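Local coordinates for protein involved in catabolism of external DNA (Legionella pneumophila subsp. pneumophila, PDB 2OO3), which probably methylates N6 of adenine 2030 in 23S ribosomal RNA, with S-adenosyl-L-methionine as the methyl donor, at residues A[167-172]-A[176-181]; A[184-189]-A[242-247]; A[16-21]-A[221-226]. One frame throughout, in Å; residues are numbered along the deposited sequence.

Contact 1 (A[167-172]-A[176-181]); sequences PSYERK and KEIPYA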
loop_
_atom_site.group_PDB
_atom_site.type_symbol
_atom_site.label_atom_id
_atom_site.label_comp_id
_atom_site.label_asym_id
_atom_site.label_seq_id
_atom_site.Cartn_x
_atom_site.Cartn_y
_atom_site.Cartn_z
ATOM N N PRO A 167 4.437 6.697 2.661
ATOM C CA PRO A 167 4.772 7.926 3.411
ATOM C C PRO A 167 3.547 8.735 3.763
ATOM O O PRO A 167 2.522 8.593 3.091
ATOM C CB PRO A 167 5.659 8.730 2.429
ATOM C CG PRO A 167 5.987 7.756 1.290
ATOM C CD PRO A 167 4.848 6.787 1.246
ATOM N N SER A 168 3.649 9.562 4.815
ATOM C CA SER A 168 2.587 10.528 5.144
ATOM C C SER A 168 2.586 11.801 4.272
ATOM O O SER A 168 1.531 12.421 4.110
ATOM C CB SER A 168 2.664 10.926 6.618
ATOM O OG SER A 168 3.759 11.814 6.854
ATOM N N TYR A 169 3.748 12.176 3.715
ATOM C CA TYR A 169 3.918 13.452 3.004
ATOM C C TYR A 169 3.458 14.670 3.855
ATOM O O TYR A 169 2.935 15.640 3.305
ATOM C CB TYR A 169 3.206 13.472 1.642
ATOM C CG TYR A 169 3.630 12.349 0.737
ATOM C CD1 TYR A 169 4.712 12.490 -0.133
ATOM C CD2 TYR A 169 2.991 11.122 0.815
ATOM C CE1 TYR A 169 5.135 11.429 -0.945
ATOM C CE2 TYR A 169 3.383 10.060 0.011
ATOM C CZ TYR A 169 4.456 10.213 -0.848
ATOM O OH TYR A 169 4.786 9.161 -1.636
ATOM N N GLU A 170 3.604 14.582 5.184
ATOM C CA GLU A 170 3.382 15.749 6.040
ATOM C C GLU A 170 4.432 16.861 5.777
ATOM O O GLU A 170 4.136 18.027 6.015
ATOM C CB GLU A 170 3.274 15.390 7.545
ATOM C CG GLU A 170 4.535 14.756 8.154
ATOM C CD GLU A 170 4.454 14.564 9.688
ATOM O OE1 GLU A 170 3.385 14.133 10.210
ATOM O OE2 GLU A 170 5.471 14.846 10.372
ATOM N N ARG A 171 5.634 16.502 5.307
ATOM C CA ARG A 171 6.599 17.505 4.812
ATOM C C ARG A 171 6.622 17.499 3.281
ATOM O O ARG A 171 6.665 16.442 2.644
ATOM C CB ARG A 171 8.014 17.292 5.360
ATOM C CG ARG A 171 8.115 17.302 6.924
ATOM C CD ARG A 171 9.518 16.948 7.434
ATOM N NE ARG A 171 9.876 15.549 7.163
ATOM C CZ ARG A 171 10.699 15.155 6.189
ATOM N NH1 ARG A 171 11.279 16.050 5.391
ATOM N NH2 ARG A 171 10.940 13.864 6.015
ATOM N N LYS A 172 6.607 18.694 2.704
ATOM C CA LYS A 172 6.688 18.887 1.268
ATOM C C LYS A 172 7.937 18.178 0.743
ATOM O O LYS A 172 7.933 17.590 -0.348
ATOM C CB LYS A 172 6.796 20.395 1.010
ATOM C CG LYS A 172 6.906 20.840 -0.399
ATOM C CD LYS A 172 7.159 22.332 -0.307
ATOM C CE LYS A 172 7.919 22.884 -1.444
ATOM N NZ LYS A 172 7.753 24.370 -1.447
ATOM N N LYS A 176 10.302 14.810 -2.756
ATOM C CA LYS A 176 11.610 14.594 -3.399
ATOM C C LYS A 176 12.497 13.590 -2.672
ATOM O O LYS A 176 13.271 12.880 -3.329
ATOM C CB LYS A 176 12.364 15.906 -3.658
ATOM C CG LYS A 176 12.590 16.744 -2.489
ATOM C CD LYS A 176 13.703 17.758 -2.792
ATOM C CE LYS A 176 14.242 18.364 -1.490
ATOM N NZ LYS A 176 13.324 19.454 -1.049
ATOM N N GLU A 177 12.379 13.503 -1.340
ATOM C CA GLU A 177 13.156 12.492 -0.594
ATOM C C GLU A 177 12.827 11.064 -1.052
ATOM O O GLU A 177 13.698 10.223 -1.206
ATOM C CB GLU A 177 12.882 12.607 0.890
ATOM C CG GLU A 177 13.468 13.873 1.499
ATOM C CD GLU A 177 12.979 14.155 2.900
ATOM O OE1 GLU A 177 12.122 13.397 3.411
ATOM O OE2 GLU A 177 13.468 15.141 3.503
ATOM N N ILE A 178 11.539 10.802 -1.238
ATOM C CA ILE A 178 11.060 9.451 -1.514
ATOM C C ILE A 178 11.566 8.920 -2.848
ATOM O O ILE A 178 12.182 7.860 -2.863
ATOM C CB ILE A 178 9.498 9.350 -1.354
ATOM C CG1 ILE A 178 9.138 9.487 0.132
ATOM C CG2 ILE A 178 8.954 8.070 -1.965
ATOM C CD1 ILE A 178 9.730 8.413 1.062
ATOM N N PRO A 179 11.346 9.646 -3.964
ATOM C CA PRO A 179 11.897 9.096 -5.203
ATOM C C PRO A 179 13.418 9.000 -5.200
ATOM O O PRO A 179 13.952 8.132 -5.863
ATOM C CB PRO A 179 11.462 10.104 -6.262
ATOM C CG PRO A 179 10.198 10.742 -5.676
ATOM C CD PRO A 179 10.586 10.880 -4.213
ATOM N N TYR A 180 14.088 9.912 -4.493
ATOM C CA TYR A 180 15.544 9.863 -4.346
ATOM C C TYR A 180 15.960 8.535 -3.683
ATOM O O TYR A 180 16.823 7.838 -4.192
ATOM C CB TYR A 180 16.053 11.028 -3.501
ATOM C CG TYR A 180 17.576 11.123 -3.441
ATOM C CD1 TYR A 180 18.284 11.641 -4.506
ATOM C CD2 TYR A 180 18.288 10.690 -2.322
ATOM C CE1 TYR A 180 19.665 11.747 -4.474
ATOM C CE2 TYR A 180 19.694 10.789 -2.276
ATOM C CZ TYR A 180 20.365 11.329 -3.365
ATOM O OH TYR A 180 21.762 11.450 -3.376
ATOM N N ALA A 181 15.330 8.205 -2.561
ATOM C CA ALA A 181 15.607 6.958 -1.867
ATOM C C ALA A 181 15.284 5.709 -2.723
ATOM O O ALA A 181 16.053 4.738 -2.731
ATOM C CB ALA A 181 14.845 6.910 -0.545
#
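Glu177, on the first turns of helix 174-188, holds Arg171 of the preceding loop in a two-pronged salt bridge. Arg171 presents the end of its guanidinium: NH2 reaches Glu177 OE1 at 2.9 Å, on that oxygen's syn lone pair, and NH1 reaches Glu177 OE2 at 3.0 Å with a nearly straight N-H...O angle of 167°. The two flat groups are twisted 41° apart, so OE2 is met somewhat out of the carboxylate plane. A bend at chi3 (-68°) in the otherwise stretched arginine turns the guanidinium to the carboxylate. One residue on, Ile178 lays the CG1-CD1 branch against Pro167, whose CG lies 3.8 Å from Ile178 CG1. Its other branch, CG2, comes within 4.3 Å of Tyr169 OH, but that hydroxyl is hydrogen-bonded to the backbone O of Trp197 in strand 193-200. Pro167 CB in turn lies over one face of the Tyr169 ring. With Asp166, the predicted proton acceptor, Pro167 to Tyr169 read DPSY, probably a variant of the (D/N)PP(Y/F) catalytic motif of N6-adenine methyltransferases. The chemistry is split: a charge pair at the solvent-facing side fixes the guanidinium's rotation, while apolar contacts pack the loop beside Asp166 against the helix.

Contact 2 (A[184-189]-A[242-247]); sequences NAYSKF and IINPPY. With SO4 (sulfate ion), chain C.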
loop_
_atom_site.group_PDB
_atom_site.type_symbol
_atom_site.label_atom_id
_atom_site.label_comp_id
_atom_site.label_asym_id
_atom_site.label_seq_id
_atom_site.Cartn_x
_atom_site.Cartn_y
_atom_site.Cartn_z
ATOM N N ASN A 184 17.906 5.191 -5.388
ATOM C CA ASN A 184 19.149 4.627 -4.843
ATOM C C ASN A 184 18.998 3.126 -4.613
ATOM O O ASN A 184 19.882 2.350 -4.978
ATOM C CB ASN A 184 19.529 5.284 -3.511
ATOM C CG ASN A 184 20.680 4.560 -2.809
ATOM O OD1 ASN A 184 20.510 3.969 -1.715
ATOM N ND2 ASN A 184 21.855 4.570 -3.454
ATOM N N ALA A 185 17.860 2.755 -4.007
ATOM C CA ALA A 185 17.515 1.374 -3.711
ATOM C C ALA A 185 17.483 0.569 -5.008
ATOM O O ALA A 185 18.076 -0.488 -5.085
ATOM C CB ALA A 185 16.157 1.321 -3.007
ATOM N N TYR A 186 16.795 1.095 -6.022
ATOM C CA TYR A 186 16.661 0.429 -7.304
ATOM C C TYR A 186 18.035 0.183 -7.943
ATOM O O TYR A 186 18.251 -0.880 -8.547
ATOM C CB TYR A 186 15.775 1.260 -8.242
ATOM C CG TYR A 186 15.545 0.614 -9.582
ATOM C CD1 TYR A 186 14.508 -0.311 -9.776
ATOM C CD2 TYR A 186 16.374 0.916 -10.666
ATOM C CE1 TYR A 186 14.316 -0.899 -11.004
ATOM C CE2 TYR A 186 16.173 0.352 -11.886
ATOM C CZ TYR A 186 15.152 -0.554 -12.048
ATOM O OH TYR A 186 14.990 -1.132 -13.271
ATOM N N SER A 187 18.965 1.143 -7.808
ATOM C CA SER A 187 20.307 0.959 -8.400
ATOM C C SER A 187 21.024 -0.287 -7.846
ATOM O O SER A 187 21.781 -0.922 -8.566
ATOM C CB SER A 187 21.192 2.204 -8.242
ATOM O OG SER A 187 21.574 2.408 -6.891
ATOM N N LYS A 188 20.751 -0.627 -6.583
ATOM C CA LYS A 188 21.370 -1.768 -5.879
ATOM C C LYS A 188 20.554 -3.055 -6.016
ATOM O O LYS A 188 21.082 -4.144 -5.861
ATOM C CB LYS A 188 21.470 -1.472 -4.375
ATOM C CG LYS A 188 22.405 -0.342 -3.984
ATOM C CD LYS A 188 22.197 -0.020 -2.509
ATOM C CE LYS A 188 23.542 0.107 -1.817
ATOM N NZ LYS A 188 23.432 -0.282 -0.391
ATOM N N PHE A 189 19.259 -2.920 -6.290
ATOM C CA PHE A 189 18.388 -4.082 -6.352
ATOM C C PHE A 189 17.313 -3.821 -7.402
ATOM O O PHE A 189 16.171 -3.524 -7.079
ATOM C CB PHE A 189 17.790 -4.320 -4.959
ATOM C CG PHE A 189 16.984 -5.576 -4.847
ATOM C CD1 PHE A 189 17.429 -6.764 -5.426
ATOM C CD2 PHE A 189 15.772 -5.574 -4.150
ATOM C CE1 PHE A 189 16.686 -7.943 -5.310
ATOM C CE2 PHE A 189 15.024 -6.746 -4.022
ATOM C CZ PHE A 189 15.481 -7.921 -4.600
ATOM N N ILE A 242 4.281 1.539 -9.199
ATOM C CA ILE A 242 4.857 0.212 -8.988
ATOM C C ILE A 242 5.936 -0.022 -10.020
ATOM O O ILE A 242 5.704 0.174 -11.213
ATOM C CB ILE A 242 3.770 -0.934 -9.032
ATOM C CG1 ILE A 242 2.722 -0.707 -7.927
ATOM C CG2 ILE A 242 4.436 -2.302 -8.836
ATOM C CD1 ILE A 242 1.421 -1.404 -8.110
ATOM N N ILE A 243 7.125 -0.354 -9.539
ATOM C CA ILE A 243 8.235 -0.778 -10.389
ATOM C C ILE A 243 8.318 -2.299 -10.362
ATOM O O ILE A 243 8.250 -2.919 -9.295
ATOM C CB ILE A 243 9.559 -0.198 -9.900
ATOM C CG1 ILE A 243 9.478 1.347 -9.906
ATOM C CG2 ILE A 243 10.755 -0.693 -10.778
ATOM C CD1 ILE A 243 10.665 2.068 -9.173
ATOM N N ASN A 244 8.451 -2.878 -11.548
ATOM C CA ASN A 244 8.423 -4.321 -11.756
ATOM C C ASN A 244 7.082 -4.937 -11.377
ATOM O O ASN A 244 7.024 -5.915 -10.628
ATOM C CB ASN A 244 9.616 -4.957 -11.034
ATOM C CG ASN A 244 10.947 -4.505 -11.651
ATOM O OD1 ASN A 244 11.051 -4.340 -12.879
ATOM N ND2 ASN A 244 11.952 -4.290 -10.815
ATOM N N PRO A 245 5.978 -4.357 -11.889
ATOM C CA PRO A 245 4.722 -4.947 -11.475
ATOM C C PRO A 245 4.539 -6.360 -12.059
ATOM O O PRO A 245 5.107 -6.678 -13.131
ATOM C CB PRO A 245 3.673 -3.988 -12.044
ATOM C CG PRO A 245 4.346 -3.389 -13.270
ATOM C CD PRO A 245 5.791 -3.219 -12.819
ATOM N N PRO A 246 3.767 -7.207 -11.355
ATOM C CA PRO A 246 3.551 -8.579 -11.784
ATOM C C PRO A 246 2.777 -8.666 -13.063
ATOM O O PRO A 246 1.980 -7.755 -13.417
ATOM C CB PRO A 246 2.711 -9.171 -10.662
ATOM C CG PRO A 246 3.002 -8.259 -9.444
ATOM C CD PRO A 246 3.056 -6.917 -10.100
ATOM N N TYR A 247 3.115 -9.728 -13.781
ATOM C CA TYR A 247 2.260 -10.378 -14.743
ATOM C C TYR A 247 0.783 -10.406 -14.336
ATOM O O TYR A 247 0.393 -11.037 -13.317
ATOM C CB TYR A 247 2.734 -11.839 -14.909
ATOM C CG TYR A 247 2.208 -12.518 -16.157
ATOM C CD1 TYR A 247 2.377 -11.930 -17.425
ATOM C CD2 TYR A 247 1.533 -13.750 -16.076
ATOM C CE1 TYR A 247 1.886 -12.556 -18.588
ATOM C CE2 TYR A 247 1.042 -14.382 -17.222
ATOM C CZ TYR A 247 1.222 -13.781 -18.470
ATOM O OH TYR A 247 0.749 -14.414 -19.598
HETATM S S SO4 C . 14.586 0.015 -17.187
HETATM O O1 SO4 C . 13.576 -0.724 -16.438
HETATM O O2 SO4 C . 15.694 0.330 -16.287
HETATM O O3 SO4 C . 15.059 -0.832 -18.281
HETATM O O4 SO4 C . 14.054 1.269 -17.709
HETATM O O HOH W 1 12.913 -2.302 -13.744
#
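Tyr186 reaches from the last turns of helix 174-188 to the end of strand 237-243, where its ring meets Ile243 and Asn244. The phenol leaves the helix with CG anti to the backbone N (chi1 -178°), which carries the ring across the gap between the two backbones. Ring atom CE1 lies 3.6 Å from Ile243 CG2, and the neighbouring CD1 is 3.9 Å from that methyl; the methyl approaches the ring obliquely. Ile216, from helix 203-216, also touches both Tyr186 and Ile243. Asn244 comes in at the ring's edge, its ND2 4.1 Å from Tyr186 CE1 and the amide plane turned 31° from the ring. This nitrogen is not spent on the tyrosine: it donates to the backbone O of Gly192 and of Ser190, just beyond the helix, which leaves OD1 facing a water. That water, in the plane of the phenol, donates to Asn244 OD1 over 2.9 Å and to sulfate O1 over 3.2 Å; it sits implausibly close to Tyr186 OH, so that link is doubtful. A weak and unsettled bond of 3.4 Å runs from Tyr186 OH to sulfate O2. The ion probably came from the crystallisation liquor; Ser217, Ser218, Lys219 and Lys278 bind it too. Away from the annotated sites, the contact therefore joins helix to sheet by a small apolar touch, while the water joins Asn244 OD1 to the sulfate, the tyrosine's share in it uncertain, and the lysines probably supply most of the charge that balances the sulfate.

Contact 3 (A[16-21]-A[221-226]); sequences DVIKHI and VRIELH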
loop_
_atom_site.group_PDB
_atom_site.type_symbol
_atom_site.label_atom_id
_atom_site.label_comp_id
_atom_site.label_asym_id
_atom_site.label_seq_id
_atom_site.Cartn_x
_atom_site.Cartn_y
_atom_site.Cartn_z
ATOM N N ASP A 16 -6.575 4.179 1.944
ATOM C CA ASP A 16 -6.280 2.872 2.551
ATOM C C ASP A 16 -6.875 1.735 1.745
ATOM O O ASP A 16 -6.249 0.717 1.537
ATOM C CB ASP A 16 -6.804 2.799 3.985
ATOM C CG ASP A 16 -5.761 3.267 5.017
ATOM O OD1 ASP A 16 -4.631 3.650 4.614
ATOM O OD2 ASP A 16 -6.086 3.239 6.236
ATOM N N VAL A 17 -8.110 1.897 1.295
ATOM C CA VAL A 17 -8.765 0.812 0.585
ATOM C C VAL A 17 -7.987 0.446 -0.682
ATOM O O VAL A 17 -7.602 -0.734 -0.880
ATOM C CB VAL A 17 -10.244 1.144 0.242
ATOM C CG1 VAL A 17 -10.840 0.039 -0.676
ATOM C CG2 VAL A 17 -11.055 1.261 1.522
ATOM N N ILE A 18 -7.714 1.445 -1.535
ATOM C CA ILE A 18 -6.994 1.118 -2.762
ATOM C C ILE A 18 -5.551 0.656 -2.503
ATOM O O ILE A 18 -5.046 -0.291 -3.138
ATOM C CB ILE A 18 -7.065 2.217 -3.851
ATOM C CG1 ILE A 18 -6.277 1.769 -5.116
ATOM C CG2 ILE A 18 -6.484 3.528 -3.363
ATOM C CD1 ILE A 18 -6.799 0.435 -5.799
ATOM N N LYS A 19 -4.884 1.289 -1.556
ATOM C CA LYS A 19 -3.513 0.882 -1.222
ATOM C C LYS A 19 -3.450 -0.568 -0.696
ATOM O O LYS A 19 -2.562 -1.363 -1.078
ATOM C CB LYS A 19 -2.906 1.924 -0.265
ATOM C CG LYS A 19 -2.128 1.424 0.894
ATOM C CD LYS A 19 -1.661 2.548 1.868
ATOM C CE LYS A 19 -2.601 3.750 1.938
ATOM N NZ LYS A 19 -2.157 4.717 2.985
ATOM N N HIS A 20 -4.385 -0.931 0.174
ATOM C CA HIS A 20 -4.336 -2.258 0.788
ATOM C C HIS A 20 -4.800 -3.375 -0.147
ATOM O O HIS A 20 -4.255 -4.458 -0.108
ATOM C CB HIS A 20 -5.100 -2.275 2.108
ATOM C CG HIS A 20 -4.425 -1.479 3.193
ATOM N ND1 HIS A 20 -5.126 -0.865 4.210
ATOM C CD2 HIS A 20 -3.111 -1.218 3.431
ATOM C CE1 HIS A 20 -4.280 -0.267 5.032
ATOM N NE2 HIS A 20 -3.053 -0.457 4.577
ATOM N N ILE A 21 -5.777 -3.103 -1.010
ATOM C CA ILE A 21 -6.158 -4.102 -1.997
ATOM C C ILE A 21 -4.984 -4.325 -2.933
ATOM O O ILE A 21 -4.679 -5.488 -3.271
ATOM C CB ILE A 21 -7.407 -3.672 -2.822
ATOM C CG1 ILE A 21 -8.595 -3.517 -1.868
ATOM C CG2 ILE A 21 -7.691 -4.703 -3.941
ATOM C CD1 ILE A 21 -9.849 -2.872 -2.518
ATOM N N VAL A 221 4.114 0.811 -13.529
ATOM C CA VAL A 221 2.718 1.137 -13.737
ATOM C C VAL A 221 2.321 2.167 -12.688
ATOM O O VAL A 221 2.790 2.125 -11.524
ATOM C CB VAL A 221 1.785 -0.126 -13.803
ATOM C CG1 VAL A 221 1.762 -0.905 -12.464
ATOM C CG2 VAL A 221 0.367 0.273 -14.169
ATOM N N ARG A 222 1.509 3.126 -13.115
ATOM C CA ARG A 222 0.976 4.122 -12.214
ATOM C C ARG A 222 -0.525 3.917 -12.183
ATOM O O ARG A 222 -1.135 3.769 -13.244
ATOM C CB ARG A 222 1.316 5.518 -12.748
ATOM C CG ARG A 222 0.294 6.543 -12.323
ATOM C CD ARG A 222 0.810 7.938 -12.392
ATOM N NE ARG A 222 0.811 8.508 -13.720
ATOM C CZ ARG A 222 0.268 9.699 -14.029
ATOM N NH1 ARG A 222 -0.359 10.452 -13.119
ATOM N NH2 ARG A 222 0.355 10.146 -15.269
ATOM N N ILE A 223 -1.113 3.832 -10.987
ATOM C CA ILE A 223 -2.555 3.743 -10.854
ATOM C C ILE A 223 -3.049 4.902 -9.974
ATOM O O ILE A 223 -2.355 5.324 -9.036
ATOM C CB ILE A 223 -2.978 2.364 -10.307
ATOM C CG1 ILE A 223 -2.489 2.185 -8.864
ATOM C CG2 ILE A 223 -2.417 1.250 -11.231
ATOM C CD1 ILE A 223 -3.081 0.926 -8.143
ATOM N N GLU A 224 -4.205 5.478 -10.311
ATOM C CA GLU A 224 -4.728 6.576 -9.505
ATOM C C GLU A 224 -6.229 6.438 -9.407
ATOM O O GLU A 224 -6.850 5.866 -10.285
ATOM C CB GLU A 224 -4.369 7.955 -10.086
ATOM C CG GLU A 224 -2.884 8.232 -10.113
ATOM C CD GLU A 224 -2.535 9.674 -10.490
ATOM O OE1 GLU A 224 -3.465 10.454 -10.836
ATOM O OE2 GLU A 224 -1.334 10.002 -10.456
ATOM N N LEU A 225 -6.774 6.957 -8.320
ATOM C CA LEU A 225 -8.197 6.938 -8.028
ATOM C C LEU A 225 -8.527 8.360 -7.608
ATOM O O LEU A 225 -7.906 8.899 -6.699
ATOM C CB LEU A 225 -8.455 5.953 -6.870
ATOM C CG LEU A 225 -9.867 5.773 -6.317
ATOM C CD1 LEU A 225 -10.814 5.218 -7.364
ATOM C CD2 LEU A 225 -9.858 4.846 -5.097
ATOM N N HIS A 226 -9.505 8.963 -8.261
ATOM C CA HIS A 226 -9.822 10.346 -8.036
ATOM C C HIS A 226 -11.291 10.460 -7.644
ATOM O O HIS A 226 -12.191 9.967 -8.352
ATOM C CB HIS A 226 -9.515 11.158 -9.287
ATOM C CG HIS A 226 -8.062 11.207 -9.625
ATOM N ND1 HIS A 226 -7.138 11.869 -8.842
ATOM C CD2 HIS A 226 -7.371 10.688 -10.663
ATOM C CE1 HIS A 226 -5.937 11.741 -9.380
ATOM N NE2 HIS A 226 -6.052 11.027 -10.484
#
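This is a buried, purely apolar helix-on-sheet contact: helix 14-30 lies against strand 220-226 of the central sheet, and Ile18 is the residue of the helix segment that reaches across. It points at the strand between Ile223 and Leu225, which project from the same strand face two residues apart. Ile18 CG2 stands 4.0 Å from Leu225 CD2, and Ile18 CB lies equally near that methyl; the two side chains pass alongside each other, pointing opposite ways. Ile18 CG1 stands anti to the backbone N (chi1 -180°) and carries CD1 along the strand to Ile223, where the CD1 methyls of Ile18 and Ile223 make a looser contact at 4.4 Å. Leu257 of helix 249-263 and Cys238 of strand 237-243 also border Ile18. Glu224 turns away, to the other side of the sheet. There its OE2 takes Arg222 NH1 at 2.9 Å from well above the carboxylate plane, and its OE1 takes His226 NE2 at 2.7 Å near the imidazole plane; Tyr198 OH also bonds OE2. On the helix, Lys19 NZ bridges Asp16 OD1 at 3.1 Å and Asp166, the predicted proton acceptor, while the neighbouring His20 is predicted to bind S-adenosyl-L-methionine. Helix 14-30 thus covers part of one face of a sheet whose strand order 3-2-1-4-5-7-6, with strand 237-243 antiparallel to its neighbours, marks the Rossmann-like methyltransferase fold, here with an additional strand, 270-275, at the edge.

In the fold
From the N terminus, helix 14-30 supplies the first half of contact 3, whose loop of some two hundred residues closes only at strand 220-226. Contact 1 is nested inside it, a short local closure between the loop after strand 161-165 and helix 174-188. The same helix then opens contact 2, which follows contact 1 in series and closes at the end of strand 237-243. Contacts 2 and 3 cross, since their segments alternate along the chain; they meet directly where Ile242 N is probably hydrogen-bonded to Val221 O, between neighbouring antiparallel strands. Contacts 2 and 3 tie two helices to the central sheet, and contact 1 holds the loop beside the predicted catalytic residue to one of them.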